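Side-chain contact in transcriptional regulator, TetR family (Myxococcus xanthus, PDB 5K7F), which probably binds cis-regulatory DNA as a transcriptional repressor that answers to isovaleryl coenzyme A and controls an alternative route to that metabolite: residues 27-32 against 113-118. Numbering follows the deposited sequence.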
loop_
_atom_site.group_PDB
_atom_site.type_symbol
_atom_site.label_atom_id
_atom_site.label_comp_id
_atom_site.label_asym_id
_atom_site.label_seq_id
_atom_site.Cartn_x
_atom_site.Cartn_y
_atom_site.Cartn_z
ATOM N N ARG A 27 -4.795 -15.632 8.463
ATOM C CA ARG A 27 -3.585 -16.330 8.018
ATOM C C ARG A 27 -3.844 -17.172 6.758
ATOM O O ARG A 27 -3.139 -17.044 5.746
ATOM C CB ARG A 27 -3.033 -17.203 9.150
ATOM C CG ARG A 27 -2.290 -16.440 10.194
ATOM C CD ARG A 27 -1.484 -17.392 11.072
ATOM N NE ARG A 27 -2.251 -17.848 12.236
ATOM C CZ ARG A 27 -2.487 -17.103 13.323
ATOM N NH1 ARG A 27 -2.027 -15.852 13.398
ATOM N NH2 ARG A 27 -3.197 -17.597 14.342
ATOM N N LEU A 28 -4.838 -18.056 6.796
ATOM C CA LEU A 28 -5.065 -18.913 5.634
ATOM C C LEU A 28 -5.401 -18.088 4.394
ATOM O O LEU A 28 -4.906 -18.363 3.286
ATOM C CB LEU A 28 -6.190 -19.908 5.930
ATOM C CG LEU A 28 -5.934 -20.919 7.023
ATOM C CD1 LEU A 28 -7.217 -21.712 7.279
ATOM C CD2 LEU A 28 -4.824 -21.856 6.647
ATOM N N ILE A 29 -6.231 -17.059 4.556
ATOM C CA ILE A 29 -6.646 -16.271 3.396
ATOM C C ILE A 29 -5.439 -15.580 2.775
ATOM O O ILE A 29 -5.293 -15.532 1.545
ATOM C CB ILE A 29 -7.737 -15.257 3.792
ATOM C CG1 ILE A 29 -9.073 -15.971 3.992
ATOM C CG2 ILE A 29 -7.915 -14.222 2.702
ATOM C CD1 ILE A 29 -10.153 -15.106 4.633
ATOM N N CYS A 30 -4.559 -15.027 3.612
ATOM C CA CYS A 30 -3.345 -14.411 3.092
ATOM C C CYS A 30 -2.418 -15.437 2.447
ATOM O O CYS A 30 -1.710 -15.107 1.493
ATOM C CB CYS A 30 -2.623 -13.658 4.209
ATOM S SG CYS A 30 -3.388 -12.072 4.568
ATOM N N ASP A 31 -2.401 -16.676 2.941
ATOM C CA ASP A 31 -1.468 -17.656 2.399
ATOM C C ASP A 31 -2.016 -18.382 1.176
ATOM O O ASP A 31 -1.285 -18.552 0.195
ATOM C CB ASP A 31 -1.077 -18.676 3.474
ATOM C CG ASP A 31 -0.216 -19.811 2.912
ATOM O OD1 ASP A 31 0.702 -19.522 2.110
ATOM O OD2 ASP A 31 -0.461 -20.990 3.249
ATOM N N ARG A 32 -3.287 -18.803 1.198
ATOM C CA ARG A 32 -3.882 -19.547 0.089
ATOM C C ARG A 32 -4.816 -18.713 -0.782
ATOM O O ARG A 32 -5.185 -19.160 -1.877
ATOM C CB ARG A 32 -4.645 -20.767 0.626
ATOM N N ILE A 113 -5.004 -6.968 9.351
ATOM C CA ILE A 113 -4.946 -5.609 8.827
ATOM C C ILE A 113 -4.721 -5.632 7.312
ATOM O O ILE A 113 -5.237 -4.791 6.577
ATOM C CB ILE A 113 -3.855 -4.809 9.565
ATOM C CG1 ILE A 113 -4.068 -4.823 11.104
ATOM C CG2 ILE A 113 -3.705 -3.396 9.003
ATOM C CD1 ILE A 113 -5.433 -4.241 11.603
ATOM N N ILE A 114 -3.927 -6.582 6.818
ATOM C CA ILE A 114 -3.751 -6.723 5.382
ATOM C C ILE A 114 -5.102 -6.935 4.701
ATOM O O ILE A 114 -5.397 -6.334 3.651
ATOM C CB ILE A 114 -2.784 -7.891 5.113
ATOM C CG1 ILE A 114 -1.383 -7.492 5.591
ATOM C CG2 ILE A 114 -2.808 -8.324 3.654
ATOM C CD1 ILE A 114 -0.411 -8.648 5.571
ATOM N N ILE A 115 -5.935 -7.806 5.276
ATOM C CA ILE A 115 -7.203 -8.110 4.631
ATOM C C ILE A 115 -8.115 -6.894 4.649
ATOM O O ILE A 115 -8.848 -6.631 3.681
ATOM C CB ILE A 115 -7.844 -9.339 5.286
ATOM C CG1 ILE A 115 -7.081 -10.588 4.856
ATOM C CG2 ILE A 115 -9.319 -9.447 4.932
ATOM C CD1 ILE A 115 -7.349 -11.765 5.747
ATOM N N LEU A 116 -8.050 -6.112 5.729
ATOM C CA LEU A 116 -8.820 -4.877 5.845
ATOM C C LEU A 116 -8.643 -3.960 4.636
ATOM O O LEU A 116 -9.587 -3.272 4.225
ATOM C CB LEU A 116 -8.397 -4.163 7.119
ATOM C CG LEU A 116 -9.075 -2.855 7.441
ATOM C CD1 LEU A 116 -10.605 -3.005 7.502
ATOM C CD2 LEU A 116 -8.489 -2.401 8.781
ATOM N N HIS A 117 -7.438 -3.892 4.085
ATOM C CA HIS A 117 -7.157 -2.954 3.012
ATOM C C HIS A 117 -6.857 -3.637 1.686
ATOM O O HIS A 117 -6.638 -2.939 0.679
ATOM C CB HIS A 117 -6.007 -2.026 3.430
ATOM C CG HIS A 117 -6.430 -0.988 4.422
ATOM N ND1 HIS A 117 -7.202 0.099 4.067
ATOM C CD2 HIS A 117 -6.248 -0.896 5.761
ATOM C CE1 HIS A 117 -7.452 0.829 5.138
ATOM N NE2 HIS A 117 -6.886 0.248 6.184
ATOM N N GLU A 118 -6.877 -4.969 1.647
ATOM C CA GLU A 118 -6.705 -5.739 0.414
ATOM C C GLU A 118 -7.979 -6.522 0.088
ATOM O O GLU A 118 -8.839 -6.052 -0.660
ATOM C CB GLU A 118 -5.517 -6.700 0.531
#
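The sulfur of Cys-30 meets two isoleucines of the facing helix at once: SG lies 3.9 Å from the branch methyl CG2 of Ile-114 and 4.0 Å from the methylene CG1 of Ile-115. Its torsion explains the reach. With SG set beside the backbone N and trans to the carbonyl carbon (chi1 -78°), the thiol extends straight across the gap between the helices. A small, weakly polar and polarisable group suits a spot where segments 27-32 and 113-118 come nearest, Cys-30 CA being 7.5 Å from Ile-115 CA.

Ile-115 contributes the largest share of buried surface, little more than Cys-30. Its chain is extended (chi2 162°), which carries the terminal CD1 alongside the sulfur to the base of Ile-29, 4.0 Å from both CB and CG2 of that residue. The two isoleucines cross roughly at right angles, so the end of one rests on the branch point of the other. Beta-branched side chains, restricted in their rotamers on a helix, give firm surfaces for such packing. Ile-114 offers only its CG2, while its side chain also reaches Tyr-174.

Helix 110-117 belongs to the ligand-binding and dimerisation part of the TetR fold, and helix 18-32 to the DNA-binding part. Both also lean on helix 60-83, where Ile-29 touches Ile-67 and Ile-115 touches Leu-64. Being small and essentially apolar, built from methyl, methylene and thiol groups, without directional bonds between the two segments, the interface could probably tolerate slight sliding, consistent with a family in which effector binding is relayed to the DNA-binding domain.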